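Local coordinates for protein phycocyanobilin lyase subunit beta (Nostoc sp. PCC 7120, PDB 5N3U) that associates with CpcE to form a phycocyanobilin lyase that is probably required for attaching the chromophore to the CpcA phycocyanin subunit, at residues D30-F41 with L56-L67; S109-G117 with I145-A156. All blocks are in the same frame, centred on the assembly; numbering follows the deposited sequence.

Overall arrangement
From the N-terminal end of the modelled chain, interaction 1 comes first: residues 30-41 fold against 56-67, closing a short loop filled mostly by helix 46-59 and joining that helix and helix 64-69 to the first modelled helix, 34-40. The chain then passes through helices 76-89 and 95-104 before interaction 2 opens at 109-117. It closes at 145-156, after an excursion that includes helix 130-145. The loops lie in series, neither nested nor crossed, an example of an all-helical chain held by contacts between elements fairly close in sequence. The centres of interactions 1 and 2 are 25 Å apart, on opposite sides of the chain's centre.

Interaction 1: D30-F41 with L56-L67; sequences DVAAIPTLIAVF and LVQLGEVAVPQL
Ile34 fits among Leu56, Ala63 and Gln66, and following it outward shows how one branched residue can serve three partners. Its CB lies 3.6 Å from Gln66 OE1. Ile34 CG2 leans on Leu56 CD2 (3.9 Å). Ile34 CG1, set beside the backbone N by chi1 of -56°, also lies against Gln66 OE1 (3.7 Å) and carries Ile34 CD1 on to Ala63 CB at 3.7 Å. The other end of the Gln66 amide turns to Pro35, with Gln66 NE2 3.4 Å from Pro35 CG. A water donates to Val31 O and weakly accepts from Gln66 NE2, giving the amide a polar link at this otherwise apolar junction. The setting is the N-terminal end of the modelled alpha-solenoid, consistent with the HEAT-repeat family. Leu56, from the end of helix 46-59, reaches across to helix 34-40: its CD1 meets Leu37 CB and also Phe41 CZ, each at 3.7 Å, and Ile38 CG1 at 3.9 Å. An alanine at Leu56 is likely to open a gap among Ile34, Leu37 and Ile38 and take away the methyl that Phe41 CZ rests against. Further along, Leu67 CD2 approaches Ile38 CG1 and lies at the edge of the Phe41 ring, which also meets Tyr81 of helix 76-89.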
loop_
_atom_site.group_PDB
_atom_site.type_symbol
_atom_site.label_atom_id
_atom_site.label_comp_id
_atom_site.label_asym_id
_atom_site.label_seq_id
_atom_site.Cartn_x
_atom_site.Cartn_y
_atom_site.Cartn_z
ATOM N N ASP B 30 18.469 27.093 -5.476
ATOM C CA ASP B 30 19.664 26.708 -4.678
ATOM C C ASP B 30 19.837 25.186 -4.464
ATOM O O ASP B 30 18.959 24.501 -3.918
ATOM C CB ASP B 30 19.626 27.413 -3.323
ATOM C CG ASP B 30 20.824 27.088 -2.457
ATOM O OD1 ASP B 30 21.992 27.404 -2.790
ATOM O OD2 ASP B 30 20.588 26.508 -1.387
ATOM N N VAL B 31 21.032 24.722 -4.805
ATOM C CA VAL B 31 21.485 23.348 -4.649
ATOM C C VAL B 31 21.524 22.788 -3.224
ATOM O O VAL B 31 21.254 21.602 -3.007
ATOM C CB VAL B 31 22.872 23.203 -5.332
ATOM C CG1 VAL B 31 23.564 21.848 -5.048
ATOM C CG2 VAL B 31 22.692 23.440 -6.822
ATOM N N ALA B 32 21.850 23.609 -2.237
ATOM C CA ALA B 32 21.775 23.172 -0.852
ATOM C C ALA B 32 20.390 22.755 -0.376
ATOM O O ALA B 32 20.312 21.986 0.541
ATOM C CB ALA B 32 22.330 24.230 0.121
ATOM N N ALA B 33 19.343 23.324 -0.942
ATOM C CA ALA B 33 17.972 23.025 -0.542
ATOM C C ALA B 33 17.423 21.653 -1.082
ATOM O O ALA B 33 16.302 21.282 -0.746
ATOM C CB ALA B 33 17.073 24.145 -1.049
ATOM N N ILE B 34 18.157 20.975 -1.984
ATOM C CA ILE B 34 17.640 19.753 -2.686
ATOM C C ILE B 34 17.055 18.761 -1.677
ATOM O O ILE B 34 15.888 18.397 -1.791
ATOM C CB ILE B 34 18.712 18.967 -3.484
ATOM C CG1 ILE B 34 19.446 19.811 -4.520
ATOM C CG2 ILE B 34 18.135 17.771 -4.209
ATOM C CD1 ILE B 34 18.706 20.313 -5.639
ATOM N N PRO B 35 17.836 18.365 -0.678
ATOM C CA PRO B 35 17.234 17.384 0.252
ATOM C C PRO B 35 15.914 17.837 0.909
ATOM O O PRO B 35 14.994 17.048 1.088
ATOM C CB PRO B 35 18.309 17.208 1.308
ATOM C CG PRO B 35 19.548 17.698 0.621
ATOM C CD PRO B 35 19.106 18.871 -0.129
ATOM N N THR B 36 15.828 19.110 1.267
ATOM C CA THR B 36 14.580 19.643 1.808
ATOM C C THR B 36 13.477 19.579 0.808
ATOM O O THR B 36 12.357 19.218 1.154
ATOM C CB THR B 36 14.775 21.100 2.357
ATOM O OG1 THR B 36 15.774 21.047 3.371
ATOM C CG2 THR B 36 13.510 21.630 3.016
ATOM N N LEU B 37 13.741 19.936 -0.433
ATOM C CA LEU B 37 12.700 19.894 -1.437
ATOM C C LEU B 37 12.172 18.446 -1.517
ATOM O O LEU B 37 10.967 18.243 -1.578
ATOM C CB LEU B 37 13.159 20.358 -2.816
ATOM C CG LEU B 37 13.436 21.921 -2.874
ATOM C CD1 LEU B 37 14.259 22.322 -4.072
ATOM C CD2 LEU B 37 12.124 22.710 -2.949
ATOM N N ILE B 38 13.095 17.483 -1.569
ATOM C CA ILE B 38 12.679 16.059 -1.702
ATOM C C ILE B 38 11.829 15.680 -0.471
ATOM O O ILE B 38 10.774 15.016 -0.593
ATOM C CB ILE B 38 13.928 15.203 -1.861
ATOM C CG1 ILE B 38 14.509 15.550 -3.236
ATOM C CG2 ILE B 38 13.584 13.710 -1.730
ATOM C CD1 ILE B 38 15.905 15.060 -3.311
ATOM N N ALA B 39 12.243 16.114 0.704
ATOM C CA ALA B 39 11.547 15.776 1.932
ATOM C C ALA B 39 10.101 16.318 1.929
ATOM O O ALA B 39 9.255 15.731 2.533
ATOM C CB ALA B 39 12.294 16.311 3.127
ATOM N N VAL B 40 9.831 17.399 1.206
ATOM C CA VAL B 40 8.499 17.943 1.108
ATOM C C VAL B 40 7.516 16.895 0.555
ATOM O O VAL B 40 6.353 16.937 0.899
ATOM C CB VAL B 40 8.441 19.230 0.279
ATOM C CG1 VAL B 40 7.016 19.639 -0.046
ATOM C CG2 VAL B 40 9.161 20.340 1.048
ATOM N N PHE B 41 7.962 16.001 -0.323
ATOM C CA PHE B 41 7.026 15.022 -0.917
ATOM C C PHE B 41 6.381 14.123 0.149
ATOM O O PHE B 41 5.316 13.595 -0.036
ATOM C CB PHE B 41 7.754 14.119 -1.887
ATOM C CG PHE B 41 8.449 14.772 -3.035
ATOM C CD1 PHE B 41 8.046 16.015 -3.575
ATOM C CD2 PHE B 41 9.478 14.095 -3.641
ATOM C CE1 PHE B 41 8.673 16.521 -4.696
ATOM C CE2 PHE B 41 10.128 14.606 -4.747
ATOM C CZ PHE B 41 9.740 15.832 -5.284
ATOM N N LEU B 56 12.590 21.298 -8.252
ATOM C CA LEU B 56 13.635 20.343 -8.530
ATOM C C LEU B 56 13.877 20.240 -10.000
ATOM O O LEU B 56 15.030 20.154 -10.433
ATOM C CB LEU B 56 13.325 18.959 -7.901
ATOM C CG LEU B 56 13.479 19.044 -6.406
ATOM C CD1 LEU B 56 12.671 17.976 -5.655
ATOM C CD2 LEU B 56 14.895 18.965 -5.916
ATOM N N VAL B 57 12.819 20.243 -10.762
ATOM C CA VAL B 57 12.932 20.079 -12.172
ATOM C C VAL B 57 13.720 21.258 -12.743
ATOM O O VAL B 57 14.525 21.075 -13.634
ATOM C CB VAL B 57 11.569 20.005 -12.817
ATOM C CG1 VAL B 57 11.628 20.059 -14.319
ATOM C CG2 VAL B 57 10.865 18.710 -12.487
ATOM N N GLN B 58 13.509 22.457 -12.201
ATOM C CA GLN B 58 14.193 23.642 -12.765
ATOM C C GLN B 58 15.644 23.511 -12.478
ATOM O O GLN B 58 16.447 23.754 -13.321
ATOM C CB GLN B 58 13.636 24.955 -12.213
ATOM C CG GLN B 58 12.351 25.395 -12.939
ATOM C CD GLN B 58 11.516 26.423 -12.153
ATOM O OE1 GLN B 58 12.006 27.022 -11.175
ATOM N NE2 GLN B 58 10.253 26.660 -12.591
ATOM N N LEU B 59 16.001 23.026 -11.312
ATOM C CA LEU B 59 17.393 22.736 -11.054
ATOM C C LEU B 59 17.988 21.722 -12.012
ATOM O O LEU B 59 19.114 21.823 -12.333
ATOM C CB LEU B 59 17.569 22.246 -9.629
ATOM C CG LEU B 59 17.508 23.283 -8.500
ATOM C CD1 LEU B 59 17.315 22.681 -7.139
ATOM C CD2 LEU B 59 18.819 24.070 -8.448
ATOM N N GLY B 60 17.236 20.700 -12.400
ATOM C CA GLY B 60 17.627 19.787 -13.463
ATOM C C GLY B 60 18.669 18.744 -13.077
ATOM O O GLY B 60 18.639 18.195 -11.975
ATOM N N GLU B 61 19.623 18.486 -13.979
ATOM C CA GLU B 61 20.661 17.424 -13.769
ATOM C C GLU B 61 21.326 17.385 -12.433
ATOM O O GLU B 61 21.601 16.312 -11.886
ATOM C CB GLU B 61 21.812 17.553 -14.784
ATOM C CG GLU B 61 21.761 16.524 -15.862
ATOM C CD GLU B 61 20.702 16.808 -16.910
ATOM O OE1 GLU B 61 20.553 17.981 -17.297
ATOM O OE2 GLU B 61 20.067 15.852 -17.396
ATOM N N VAL B 62 21.660 18.556 -11.905
ATOM C CA VAL B 62 22.402 18.576 -10.670
ATOM C C VAL B 62 21.644 17.870 -9.466
ATOM O O VAL B 62 22.270 17.390 -8.508
ATOM C CB VAL B 62 22.784 20.044 -10.270
ATOM C CG1 VAL B 62 21.545 20.891 -9.952
ATOM C CG2 VAL B 62 23.754 20.047 -9.101
ATOM N N ALA B 63 20.325 17.949 -9.487
ATOM C CA ALA B 63 19.500 17.275 -8.448
ATOM C C ALA B 63 19.341 15.763 -8.659
ATOM O O ALA B 63 18.888 15.085 -7.735
ATOM C CB ALA B 63 18.179 17.909 -8.383
ATOM N N VAL B 64 19.646 15.243 -9.854
ATOM C CA VAL B 64 19.367 13.843 -10.151
ATOM C C VAL B 64 20.019 12.856 -9.160
ATOM O O VAL B 64 19.318 12.010 -8.696
ATOM C CB VAL B 64 19.680 13.507 -11.625
ATOM C CG1 VAL B 64 19.647 12.007 -11.846
ATOM C CG2 VAL B 64 18.693 14.192 -12.454
ATOM N N PRO B 65 21.310 12.994 -8.778
ATOM C CA PRO B 65 21.897 12.062 -7.849
ATOM C C PRO B 65 21.171 11.942 -6.508
ATOM O O PRO B 65 20.995 10.824 -5.963
ATOM C CB PRO B 65 23.317 12.651 -7.614
ATOM C CG PRO B 65 23.653 13.189 -8.935
ATOM C CD PRO B 65 22.353 13.852 -9.382
ATOM N N GLN B 66 20.801 13.074 -5.933
ATOM C CA GLN B 66 20.043 13.035 -4.678
ATOM C C GLN B 66 18.623 12.544 -4.873
ATOM O O GLN B 66 18.106 11.761 -4.041
ATOM C CB GLN B 66 20.072 14.410 -4.013
ATOM C CG GLN B 66 21.411 14.627 -3.254
ATOM C CD GLN B 66 21.607 16.072 -2.946
ATOM O OE1 GLN B 66 21.675 16.881 -3.863
ATOM N NE2 GLN B 66 21.643 16.424 -1.685
ATOM N N LEU B 67 17.969 12.969 -5.933
ATOM C CA LEU B 67 16.665 12.332 -6.225
ATOM C C LEU B 67 16.779 10.809 -6.314
ATOM O O LEU B 67 15.960 10.117 -5.766
ATOM C CB LEU B 67 16.088 12.823 -7.462
ATOM C CG LEU B 67 15.428 14.208 -7.400
ATOM C CD1 LEU B 67 15.320 14.747 -8.799
ATOM C CD2 LEU B 67 14.037 14.146 -6.783
HETATM O O HOH W 1 22.314 19.665 -1.513
#

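Interaction 2: S109-G117 with I145-A156; sequences SVRRAAAKG and ISQDAEWSIRYA
In the HEAT-repeat region, helix 108-118 and helix 151-163 run nearly parallel, consistent with an alpha-solenoid; the axes of their short segments approach to 8.8 Å at 16°, and Arg111, Arg112 and Ala115 of the first meet Ser152 and Ala156 of the second and Asp148 in the turn leading into it. Ala115 CB and Ala156 CB touch at 3.7 Å, a small-residue contact that suits close helices. Arg111, bent at chi3 (71°), forms a salt bridge from NH1 to Asp148 OD1 at 2.9 Å. The oxygen sits at the guanidinium edge, but the donor comes from above the carboxylate plane. A water joins Arg111 NH2 to the same OD1, and Ile153 lies over one guanidinium face. Arg111 NE is held by Ala102 O. Asp148 OD2 accepts from Glu150 N (3.0 Å) in an Asx turn, and Glu150 OE2 caps helix 151-163 by taking both Ser152 N and Ser152 OG. Arg112 NH1 donates to Ser152 OG at 3.0 Å, while its NH2 reaches Ser238 of a CpcE chain. Asp148 and Ser152 are thus themselves held by the Asx turn and N-cap bonds, which probably helps keep the buried arginines satisfied, with Arg112 joining this contact to CpcE.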
loop_
_atom_site.group_PDB
_atom_site.type_symbol
_atom_site.label_atom_id
_atom_site.label_comp_id
_atom_site.label_asym_id
_atom_site.label_seq_id
_atom_site.Cartn_x
_atom_site.Cartn_y
_atom_site.Cartn_z
ATOM N N SER B 109 0.146 4.928 -8.838
ATOM C CA SER B 109 0.579 6.257 -9.113
ATOM C C SER B 109 2.087 6.233 -9.404
ATOM O O SER B 109 2.581 6.991 -10.293
ATOM C CB SER B 109 0.333 7.205 -7.877
ATOM O OG SER B 109 0.830 6.645 -6.657
ATOM N N VAL B 110 2.826 5.370 -8.694
ATOM C CA VAL B 110 4.283 5.293 -8.911
ATOM C C VAL B 110 4.584 4.674 -10.252
ATOM O O VAL B 110 5.429 5.173 -10.999
ATOM C CB VAL B 110 4.948 4.505 -7.802
ATOM C CG1 VAL B 110 6.414 4.167 -8.165
ATOM C CG2 VAL B 110 4.891 5.267 -6.532
ATOM N N ARG B 111 3.973 3.540 -10.540
ATOM C CA ARG B 111 4.188 2.832 -11.773
ATOM C C ARG B 111 3.847 3.662 -13.028
ATOM O O ARG B 111 4.562 3.570 -14.043
ATOM C CB ARG B 111 3.370 1.525 -11.759
ATOM C CG ARG B 111 3.693 0.584 -10.595
ATOM C CD ARG B 111 2.932 -0.736 -10.624
ATOM N NE ARG B 111 3.475 -1.510 -11.726
ATOM C CZ ARG B 111 2.866 -2.521 -12.310
ATOM N NH1 ARG B 111 1.677 -2.968 -11.889
ATOM N NH2 ARG B 111 3.471 -3.094 -13.315
ATOM N N ARG B 112 2.723 4.406 -13.002
ATOM C CA ARG B 112 2.307 5.142 -14.146
ATOM C C ARG B 112 3.291 6.234 -14.443
ATOM O O ARG B 112 3.574 6.508 -15.628
ATOM C CB ARG B 112 0.910 5.742 -14.001
ATOM C CG ARG B 112 -0.204 4.662 -13.906
ATOM C CD ARG B 112 -1.594 5.234 -13.873
ATOM N NE ARG B 112 -1.770 6.124 -12.736
ATOM C CZ ARG B 112 -2.595 5.893 -11.687
ATOM N NH1 ARG B 112 -3.370 4.814 -11.621
ATOM N NH2 ARG B 112 -2.611 6.743 -10.711
ATOM N N ALA B 113 3.777 6.891 -13.400
ATOM C CA ALA B 113 4.761 7.980 -13.541
ATOM C C ALA B 113 6.049 7.465 -14.165
ATOM O O ALA B 113 6.656 8.133 -14.965
ATOM C CB ALA B 113 5.049 8.681 -12.188
ATOM N N ALA B 114 6.437 6.247 -13.785
ATOM C CA ALA B 114 7.648 5.654 -14.276
ATOM C C ALA B 114 7.498 5.222 -15.758
ATOM O O ALA B 114 8.372 5.494 -16.550
ATOM C CB ALA B 114 7.991 4.495 -13.403
ATOM N N ALA B 115 6.338 4.664 -16.124
ATOM C CA ALA B 115 6.017 4.216 -17.465
ATOM C C ALA B 115 6.092 5.379 -18.441
ATOM O O ALA B 115 6.783 5.298 -19.450
ATOM C CB ALA B 115 4.640 3.583 -17.464
ATOM N N LYS B 116 5.456 6.472 -18.108
ATOM C CA LYS B 116 5.608 7.672 -18.924
ATOM C C LYS B 116 7.038 8.103 -19.052
ATOM O O LYS B 116 7.507 8.384 -20.159
ATOM C CB LYS B 116 4.769 8.805 -18.403
ATOM C CG LYS B 116 4.749 10.044 -19.311
ATOM C CD LYS B 116 3.831 11.128 -18.757
ATOM C CE LYS B 116 3.727 12.311 -19.692
ATOM N NZ LYS B 116 3.153 13.447 -18.914
ATOM N N GLY B 117 7.738 8.196 -17.935
ATOM C CA GLY B 117 9.097 8.598 -17.930
ATOM C C GLY B 117 10.050 7.741 -18.766
ATOM O O GLY B 117 10.926 8.261 -19.441
ATOM N N ILE B 145 5.205 -4.321 -18.950
ATOM C CA ILE B 145 4.089 -3.834 -18.116
ATOM C C ILE B 145 2.798 -3.612 -18.904
ATOM O O ILE B 145 1.759 -3.454 -18.300
ATOM C CB ILE B 145 4.439 -2.585 -17.286
ATOM C CG1 ILE B 145 4.807 -1.416 -18.172
ATOM C CG2 ILE B 145 5.621 -2.913 -16.380
ATOM C CD1 ILE B 145 4.770 -0.131 -17.405
ATOM N N SER B 146 2.892 -3.587 -20.231
ATOM C CA SER B 146 1.700 -3.446 -21.105
ATOM C C SER B 146 0.753 -4.625 -21.020
ATOM O O SER B 146 -0.341 -4.552 -21.543
ATOM C CB SER B 146 2.128 -3.215 -22.546
ATOM O OG SER B 146 2.576 -4.432 -23.136
ATOM N N GLN B 147 1.175 -5.699 -20.361
ATOM C CA GLN B 147 0.329 -6.834 -20.059
ATOM C C GLN B 147 -0.358 -6.738 -18.722
ATOM O O GLN B 147 -1.125 -7.587 -18.402
ATOM C CB GLN B 147 1.169 -8.132 -20.050
ATOM C CG GLN B 147 1.948 -8.411 -21.330
ATOM C CD GLN B 147 3.393 -8.850 -21.112
ATOM O OE1 GLN B 147 3.792 -9.301 -20.017
ATOM N NE2 GLN B 147 4.214 -8.692 -22.162
ATOM N N ASP B 148 -0.113 -5.723 -17.905
ATOM C CA ASP B 148 -0.683 -5.688 -16.592
ATOM C C ASP B 148 -2.208 -5.752 -16.695
ATOM O O ASP B 148 -2.793 -5.276 -17.664
ATOM C CB ASP B 148 -0.310 -4.384 -15.877
ATOM C CG ASP B 148 -0.447 -4.469 -14.414
ATOM O OD1 ASP B 148 0.515 -4.949 -13.736
ATOM O OD2 ASP B 148 -1.491 -4.042 -13.884
ATOM N N ALA B 149 -2.825 -6.267 -15.656
ATOM C CA ALA B 149 -4.288 -6.337 -15.587
ATOM C C ALA B 149 -4.984 -5.000 -15.346
ATOM O O ALA B 149 -6.114 -4.865 -15.743
ATOM C CB ALA B 149 -4.737 -7.339 -14.546
ATOM N N GLU B 150 -4.336 -4.008 -14.715
ATOM C CA GLU B 150 -4.959 -2.705 -14.442
ATOM C C GLU B 150 -4.864 -1.838 -15.702
ATOM O O GLU B 150 -3.756 -1.640 -16.282
ATOM C CB GLU B 150 -4.236 -2.082 -13.239
ATOM C CG GLU B 150 -4.335 -0.570 -13.035
ATOM C CD GLU B 150 -5.731 -0.102 -12.864
ATOM O OE1 GLU B 150 -6.513 -0.874 -12.258
ATOM O OE2 GLU B 150 -6.037 1.027 -13.302
ATOM N N TRP B 151 -6.010 -1.292 -16.116
ATOM C CA TRP B 151 -6.115 -0.527 -17.385
ATOM C C TRP B 151 -5.200 0.667 -17.339
ATOM O O TRP B 151 -4.627 1.010 -18.378
ATOM C CB TRP B 151 -7.578 -0.074 -17.684
ATOM C CG TRP B 151 -8.011 0.975 -16.808
ATOM C CD1 TRP B 151 -8.597 0.853 -15.581
ATOM C CD2 TRP B 151 -7.870 2.353 -17.050
ATOM N NE1 TRP B 151 -8.771 2.063 -15.031
ATOM C CE2 TRP B 151 -8.349 3.016 -15.934
ATOM C CE3 TRP B 151 -7.313 3.090 -18.093
ATOM C CZ2 TRP B 151 -8.324 4.381 -15.834
ATOM C CZ3 TRP B 151 -7.300 4.446 -17.992
ATOM C CH2 TRP B 151 -7.801 5.082 -16.888
ATOM N N SER B 152 -5.097 1.349 -16.196
ATOM C CA SER B 152 -4.319 2.574 -16.153
ATOM C C SER B 152 -2.794 2.323 -16.330
ATOM O O SER B 152 -2.064 3.226 -16.815
ATOM C CB SER B 152 -4.600 3.375 -14.894
ATOM O OG SER B 152 -4.049 2.776 -13.756
ATOM N N ILE B 153 -2.309 1.133 -15.944
ATOM C CA ILE B 153 -0.933 0.765 -16.176
ATOM C C ILE B 153 -0.723 0.556 -17.637
ATOM O O ILE B 153 0.275 1.021 -18.218
ATOM C CB ILE B 153 -0.540 -0.556 -15.435
ATOM C CG1 ILE B 153 -0.672 -0.453 -13.933
ATOM C CG2 ILE B 153 0.880 -0.936 -15.794
ATOM C CD1 ILE B 153 -0.138 0.793 -13.359
ATOM N N ARG B 154 -1.636 -0.158 -18.276
ATOM C CA ARG B 154 -1.534 -0.348 -19.736
ATOM C C ARG B 154 -1.616 0.971 -20.480
ATOM O O ARG B 154 -0.885 1.173 -21.408
ATOM C CB ARG B 154 -2.605 -1.340 -20.304
ATOM C CG ARG B 154 -2.587 -2.706 -19.702
ATOM C CD ARG B 154 -3.348 -3.742 -20.554
ATOM N NE ARG B 154 -4.807 -3.510 -20.589
ATOM C CZ ARG B 154 -5.693 -3.673 -19.600
ATOM N NH1 ARG B 154 -5.354 -4.070 -18.380
ATOM N NH2 ARG B 154 -6.997 -3.413 -19.850
ATOM N N TYR B 155 -2.461 1.890 -20.027
ATOM C CA TYR B 155 -2.537 3.188 -20.671
ATOM C C TYR B 155 -1.198 3.906 -20.593
ATOM O O TYR B 155 -0.663 4.436 -21.586
ATOM C CB TYR B 155 -3.652 3.985 -19.962
ATOM C CG TYR B 155 -3.977 5.315 -20.607
ATOM C CD1 TYR B 155 -3.191 6.412 -20.379
ATOM C CD2 TYR B 155 -5.089 5.461 -21.411
ATOM C CE1 TYR B 155 -3.466 7.662 -20.954
ATOM C CE2 TYR B 155 -5.371 6.692 -22.018
ATOM C CZ TYR B 155 -4.573 7.767 -21.802
ATOM O OH TYR B 155 -4.853 9.002 -22.392
ATOM N N ALA B 156 -0.621 3.960 -19.383
ATOM C CA ALA B 156 0.646 4.618 -19.205
ATOM C C ALA B 156 1.732 3.959 -20.038
ATOM O O ALA B 156 2.608 4.640 -20.533
ATOM C CB ALA B 156 1.060 4.623 -17.727
HETATM O O HOH W 2 2.928 -5.700 -15.106
#